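PDB 6O0A: flavohemoglobin from Malassezia yamatoensis, which binds heme and FAD and probably protects against nitric oxide by oxidising it to nitrate with oxygen and electrons from NAD(P)H. Local coordinates for residues A[100-104]-A[264-268]; A[283-287]-A[372-376]. All coordinates share one frame; numbering follows the deposited sequence.

Contact 1 of 2, residues A[100-104]-A[264-268]. With HEM (protoporphyrin IX containing Fe), chain C.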
loop_
_atom_site.group_PDB
_atom_site.type_symbol
_atom_site.label_atom_id
_atom_site.label_comp_id
_atom_site.label_asym_id
_atom_site.label_seq_id
_atom_site.Cartn_x
_atom_site.Cartn_y
_atom_site.Cartn_z
ATOM N N SER A 100 -6.840 6.722 5.739
ATOM C CA SER A 100 -7.330 5.378 5.474
ATOM C C SER A 100 -6.203 4.472 5.005
ATOM O O SER A 100 -6.085 3.329 5.465
ATOM C CB SER A 100 -8.457 5.428 4.441
ATOM O OG SER A 100 -8.906 4.129 4.115
ATOM N N ARG A 101 -5.349 4.977 4.109
ATOM C CA ARG A 101 -4.228 4.174 3.628
ATOM C C ARG A 101 -3.305 3.792 4.772
ATOM O O ARG A 101 -2.891 2.632 4.889
ATOM C CB ARG A 101 -3.457 4.932 2.549
ATOM C CG ARG A 101 -2.393 4.093 1.851
ATOM C CD ARG A 101 -1.548 4.919 0.890
ATOM N NE ARG A 101 -0.768 5.937 1.590
ATOM C CZ ARG A 101 -1.037 7.240 1.570
ATOM N NH1 ARG A 101 -2.068 7.699 0.871
ATOM N NH2 ARG A 101 -0.269 8.084 2.246
ATOM N N VAL A 102 -2.977 4.760 5.635
ATOM C CA VAL A 102 -2.066 4.498 6.743
ATOM C C VAL A 102 -2.692 3.531 7.741
ATOM O O VAL A 102 -2.034 2.598 8.214
ATOM C CB VAL A 102 -1.653 5.816 7.422
ATOM C CG1 VAL A 102 -0.800 5.516 8.639
ATOM C CG2 VAL A 102 -0.873 6.691 6.439
ATOM N N ALA A 103 -3.969 3.740 8.078
ATOM C CA ALA A 103 -4.633 2.869 9.045
ATOM C C ALA A 103 -4.651 1.419 8.570
ATOM O O ALA A 103 -4.444 0.494 9.366
ATOM C CB ALA A 103 -6.062 3.351 9.296
ATOM N N ASN A 104 -4.919 1.200 7.281
ATOM C CA ASN A 104 -4.949 -0.166 6.766
ATOM C C ASN A 104 -3.571 -0.810 6.829
ATOM O O ASN A 104 -3.451 -1.992 7.177
ATOM C CB ASN A 104 -5.490 -0.178 5.337
ATOM C CG ASN A 104 -7.021 -0.222 5.290
ATOM O OD1 ASN A 104 -7.627 -1.298 5.215
ATOM N ND2 ASN A 104 -7.653 0.959 5.323
ATOM N N PRO A 264 -6.282 -9.557 6.237
ATOM C CA PRO A 264 -6.283 -8.797 4.982
ATOM C C PRO A 264 -6.814 -7.382 5.180
ATOM O O PRO A 264 -7.761 -7.152 5.938
ATOM C CB PRO A 264 -7.221 -9.617 4.090
ATOM C CG PRO A 264 -8.248 -10.153 5.067
ATOM C CD PRO A 264 -7.464 -10.433 6.354
ATOM N N TYR A 265 -6.196 -6.432 4.474
ATOM C CA TYR A 265 -6.535 -5.021 4.612
ATOM C C TYR A 265 -6.309 -4.315 3.278
ATOM O O TYR A 265 -5.789 -4.892 2.321
ATOM C CB TYR A 265 -5.719 -4.366 5.746
ATOM C CG TYR A 265 -6.156 -4.827 7.120
ATOM C CD1 TYR A 265 -7.378 -4.428 7.648
ATOM C CD2 TYR A 265 -5.354 -5.672 7.884
ATOM C CE1 TYR A 265 -7.802 -4.856 8.895
ATOM C CE2 TYR A 265 -5.765 -6.102 9.143
ATOM C CZ TYR A 265 -6.994 -5.691 9.640
ATOM O OH TYR A 265 -7.422 -6.105 10.878
ATOM N N GLY A 266 -6.702 -3.049 3.232
ATOM C CA GLY A 266 -6.434 -2.217 2.081
ATOM C C GLY A 266 -7.717 -1.546 1.661
ATOM O O GLY A 266 -8.785 -2.158 1.740
ATOM N N ASP A 267 -7.639 -0.284 1.254
ATOM C CA ASP A 267 -8.840 0.462 0.912
ATOM C C ASP A 267 -8.989 0.647 -0.589
ATOM O O ASP A 267 -9.913 1.334 -1.029
ATOM C CB ASP A 267 -8.869 1.816 1.632
ATOM C CG ASP A 267 -7.717 2.734 1.235
ATOM O OD1 ASP A 267 -6.848 2.334 0.433
ATOM O OD2 ASP A 267 -7.683 3.876 1.739
ATOM N N MET A 268 -8.110 0.039 -1.382
ATOM C CA MET A 268 -8.163 0.157 -2.837
ATOM C C MET A 268 -8.877 -1.079 -3.379
ATOM O O MET A 268 -8.269 -1.999 -3.931
ATOM C CB MET A 268 -6.754 0.315 -3.397
ATOM C CG MET A 268 -6.685 0.608 -4.873
ATOM S SD MET A 268 -7.592 2.098 -5.259
ATOM C CE MET A 268 -6.907 3.229 -4.046
HETATM C CHA HEM C . 4.042 3.155 7.863
HETATM C CHB HEM C . 2.442 7.445 9.547
HETATM C CHC HEM C . 2.605 5.717 14.079
HETATM C CHD HEM C . 4.809 1.714 12.451
HETATM C C1A HEM C . 3.573 4.456 7.922
HETATM C C2A HEM C . 3.335 5.330 6.794
HETATM C C3A HEM C . 2.890 6.504 7.257
HETATM C C4A HEM C . 2.847 6.431 8.703
HETATM C CMA HEM C . 2.505 7.745 6.425
HETATM C CAA HEM C . 3.532 4.939 5.314
HETATM C CBA HEM C . 2.195 4.345 4.878
HETATM C CGA HEM C . 2.293 3.844 3.458
HETATM O O1A HEM C . 3.246 3.086 3.149
HETATM O O2A HEM C . 1.417 4.198 2.633
HETATM C C1B HEM C . 2.335 7.355 10.921
HETATM C C2B HEM C . 1.874 8.403 11.813
HETATM C C3B HEM C . 1.935 7.932 13.074
HETATM C C4B HEM C . 2.415 6.564 13.009
HETATM C CMB HEM C . 1.439 9.798 11.320
HETATM C CAB HEM C . 1.551 8.629 14.403
HETATM C CBB HEM C . 0.806 9.743 14.496
HETATM C C1C HEM C . 3.254 4.501 14.026
HETATM C C2C HEM C . 3.618 3.703 15.168
HETATM C C3C HEM C . 4.228 2.586 14.729
HETATM C C4C HEM C . 4.277 2.666 13.286
HETATM C CMC HEM C . 3.290 4.120 16.620
HETATM C CAC HEM C . 4.850 1.406 15.523
HETATM C CBC HEM C . 5.350 1.551 16.764
HETATM C C1D HEM C . 4.779 1.769 11.073
HETATM C C2D HEM C . 5.329 0.749 10.200
HETATM C C3D HEM C . 5.136 1.137 8.941
HETATM C C4D HEM C . 4.444 2.415 8.956
HETATM C CMD HEM C . 6.029 -0.539 10.692
HETATM C CAD HEM C . 5.572 0.352 7.685
HETATM C CBD HEM C . 6.745 1.096 7.052
HETATM C CGD HEM C . 8.044 0.796 7.764
HETATM O O1D HEM C . 8.353 -0.402 8.006
HETATM O O2D HEM C . 8.793 1.764 8.075
HETATM N NA HEM C . 3.264 5.164 9.074
HETATM N NB HEM C . 2.656 6.254 11.683
HETATM N NC HEM C . 3.662 3.840 12.883
HETATM N ND HEM C . 4.236 2.764 10.284
HETATM FE FE HEM C . 3.196 4.410 10.967
#

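Contact 2 of 2, residues A[283-287]-A[372-376]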
loop_
_atom_site.group_PDB
_atom_site.type_symbol
_atom_site.label_atom_id
_atom_site.label_comp_id
_atom_site.label_asym_id
_atom_site.label_seq_id
_atom_site.Cartn_x
_atom_site.Cartn_y
_atom_site.Cartn_z
ATOM N N LEU A 283 -8.510 -0.204 -16.252
ATOM C CA LEU A 283 -7.494 -0.747 -15.357
ATOM C C LEU A 283 -6.167 -0.751 -16.106
ATOM O O LEU A 283 -6.043 -1.408 -17.149
ATOM C CB LEU A 283 -7.876 -2.153 -14.888
ATOM C CG LEU A 283 -9.314 -2.304 -14.369
ATOM C CD1 LEU A 283 -9.581 -3.753 -13.965
ATOM C CD2 LEU A 283 -9.566 -1.374 -13.178
ATOM N N ILE A 284 -5.186 -0.017 -15.587
ATOM C CA ILE A 284 -3.909 0.182 -16.271
ATOM C C ILE A 284 -2.798 -0.279 -15.337
ATOM O O ILE A 284 -2.688 0.216 -14.207
ATOM C CB ILE A 284 -3.709 1.647 -16.677
ATOM C CG1 ILE A 284 -4.833 2.094 -17.625
ATOM C CG2 ILE A 284 -2.335 1.839 -17.292
ATOM C CD1 ILE A 284 -4.726 3.544 -18.082
ATOM N N CYS A 285 -1.964 -1.210 -15.803
ATOM C CA CYS A 285 -0.943 -1.763 -14.925
ATOM C C CYS A 285 0.348 -2.050 -15.683
ATOM O O CYS A 285 0.380 -2.123 -16.914
ATOM C CB CYS A 285 -1.430 -3.046 -14.219
ATOM S SG CYS A 285 -1.822 -4.408 -15.334
ATOM N N ALA A 286 1.424 -2.216 -14.914
ATOM C CA ALA A 286 2.719 -2.592 -15.456
ATOM C C ALA A 286 3.324 -3.669 -14.573
ATOM O O ALA A 286 3.232 -3.596 -13.344
ATOM C CB ALA A 286 3.679 -1.398 -15.533
ATOM N N GLY A 287 3.946 -4.657 -15.207
ATOM C CA GLY A 287 4.690 -5.658 -14.448
ATOM C C GLY A 287 3.798 -6.377 -13.454
ATOM O O GLY A 287 2.671 -6.777 -13.769
ATOM N N GLY A 372 1.618 0.172 -10.902
ATOM C CA GLY A 372 2.882 -0.121 -11.531
ATOM C C GLY A 372 3.982 0.582 -10.774
ATOM O O GLY A 372 3.754 1.148 -9.703
ATOM N N PRO A 373 5.198 0.566 -11.314
ATOM C CA PRO A 373 6.285 1.323 -10.686
ATOM C C PRO A 373 5.905 2.790 -10.548
ATOM O O PRO A 373 5.087 3.314 -11.305
ATOM C CB PRO A 373 7.459 1.130 -11.655
ATOM C CG PRO A 373 7.150 -0.146 -12.364
ATOM C CD PRO A 373 5.644 -0.141 -12.531
ATOM N N LEU A 374 6.495 3.448 -9.548
ATOM C CA LEU A 374 6.167 4.844 -9.283
ATOM C C LEU A 374 6.289 5.692 -10.545
ATOM O O LEU A 374 5.385 6.468 -10.877
ATOM C CB LEU A 374 7.066 5.383 -8.167
ATOM C CG LEU A 374 6.755 6.807 -7.695
ATOM C CD1 LEU A 374 5.290 6.946 -7.284
ATOM C CD2 LEU A 374 7.678 7.216 -6.557
ATOM N N LYS A 375 7.396 5.532 -11.280
ATOM C CA LYS A 375 7.623 6.326 -12.484
ATOM C C LYS A 375 6.528 6.080 -13.515
ATOM O O LYS A 375 5.970 7.025 -14.086
ATOM C CB LYS A 375 8.996 5.999 -13.073
ATOM C CG LYS A 375 9.360 6.794 -14.318
ATOM C CD LYS A 375 10.621 6.237 -14.965
ATOM C CE LYS A 375 11.019 7.031 -16.198
ATOM N NZ LYS A 375 11.347 8.447 -15.866
ATOM N N PHE A 376 6.208 4.807 -13.760
ATOM C CA PHE A 376 5.105 4.454 -14.653
ATOM C C PHE A 376 3.814 5.152 -14.242
ATOM O O PHE A 376 3.132 5.766 -15.071
ATOM C CB PHE A 376 4.920 2.936 -14.652
ATOM C CG PHE A 376 3.689 2.464 -15.379
ATOM C CD1 PHE A 376 3.710 2.297 -16.756
ATOM C CD2 PHE A 376 2.525 2.155 -14.686
ATOM C CE1 PHE A 376 2.590 1.846 -17.433
ATOM C CE2 PHE A 376 1.387 1.700 -15.367
ATOM C CZ PHE A 376 1.426 1.543 -16.736
#

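Contact 1 of 2, residues A[100-104]-A[264-268]
With chi1 at 177°, Ser100 swings its OG away from its own N and out to the loop 264-268, where it meets Asp267. The carboxylate of Asp267 is set between its own N and carbonyl carbon (chi1 63°), which turns OD2 to the helix. Ser100 OG donates to Asp267 OD2 at 2.7 Å. It meets that oxygen on the anti side, somewhat out of the carboxylate plane.

One turn on, the amide of Asn104 works in two directions. Its ND2 bonds back to Ser100 O at 2.8 Å. The bond is almost straight (177°) and lies in the amide plane. The backbone N of Asn104 reaches the same Ser100 O at 3.0 Å, from the opposite face of the carbonyl. At the other end of the amide, OD1 accepts from Gly266 N at 2.8 Å, with the donor well above the carbonyl plane. Bonds at both ends fix the rotation of this buried group. Tyr265 CB packs 3.6 Å from Asn104 O, while its ring leads on to Ala107 and Leu161.

Another side of the helix serves the heme. Arg101 bends at chi3 and donates from NE to heme O2A at 3.0 Å, with the propionate oxygen at the guanidinium edge. Val102 CG2 lies 3.5 Å from the heme methyl CMA.

Helix 96-108 matches the F helix of the globin fold, which in this family carries the proximal histidine. The contact is thus part of the interface between globin and FAD-binding domains that is typical of flavohemoglobins.

Contact 2 of 2, residues A[283-287]-A[372-376]
Ala286 sets its methyl squarely on one face of the Phe376 ring. CB lies 3.6 Å from the ring centroid and only 2° off the normal, a clear CH-pi contact. Phe376 reaches this place because CG is anti to its backbone N (chi1 172°), which sends the ring back from the start of the helix to the strand.

This is the tight part. The far end of the ring wedges against the strand: Phe376 CZ is 3.8 Å from Ile284 CG2, and it comes equally near the carbonyl oxygen of Cys285. Gly372 has no side chain, so its backbone can lie close beside the end of the strand, with CA 3.9 Å from Ala286 O. No hydrogen bond crosses between the segments, and the fit is one of shape.

The other side is looser. Pro373, at the N-cap position of helix 374-386, is exposed. It touches the strand through one atom, its CD, at 3.8 Å from Ala286 CB. Beyond it Leu374 and Lys375 of the first turn are exposed, while Phe376 of the same turn faces the strand.

Cys371, Gly372 and Pro373 form the Cys-Gly-Pro motif of ferredoxin reductase-like NAD(P)-binding domains. Strand 281-286 runs parallel to strand 367-371, and Ile284 is bonded through its backbone to Phe369 and Cys371. The Cys285 side chain turns the other way, onto helix 290-302, while Ile355 packs on both Ile284 and Phe376.

How the contacts relate
Both contacts are partly buried, but they join different elements. Contact 1 ties a globin helix to a loop of the FAD-binding domain and lies nearer the centre of the chain. Contact 2 stays inside the NAD-binding domain and joins a strand end to the start of a helix. Their centres are 19 Å apart and they do not touch. Contact 1 is polar, with hydrogen bonds from a serine and to an asparagine, as befits a seam between domains. Contact 2 is apolar packing at the ends of two inner strands of a parallel sheet. Contact 1 touches the heme directly through its helix; in contact 2 Gly372 lies about 10 Å from the bound FAD.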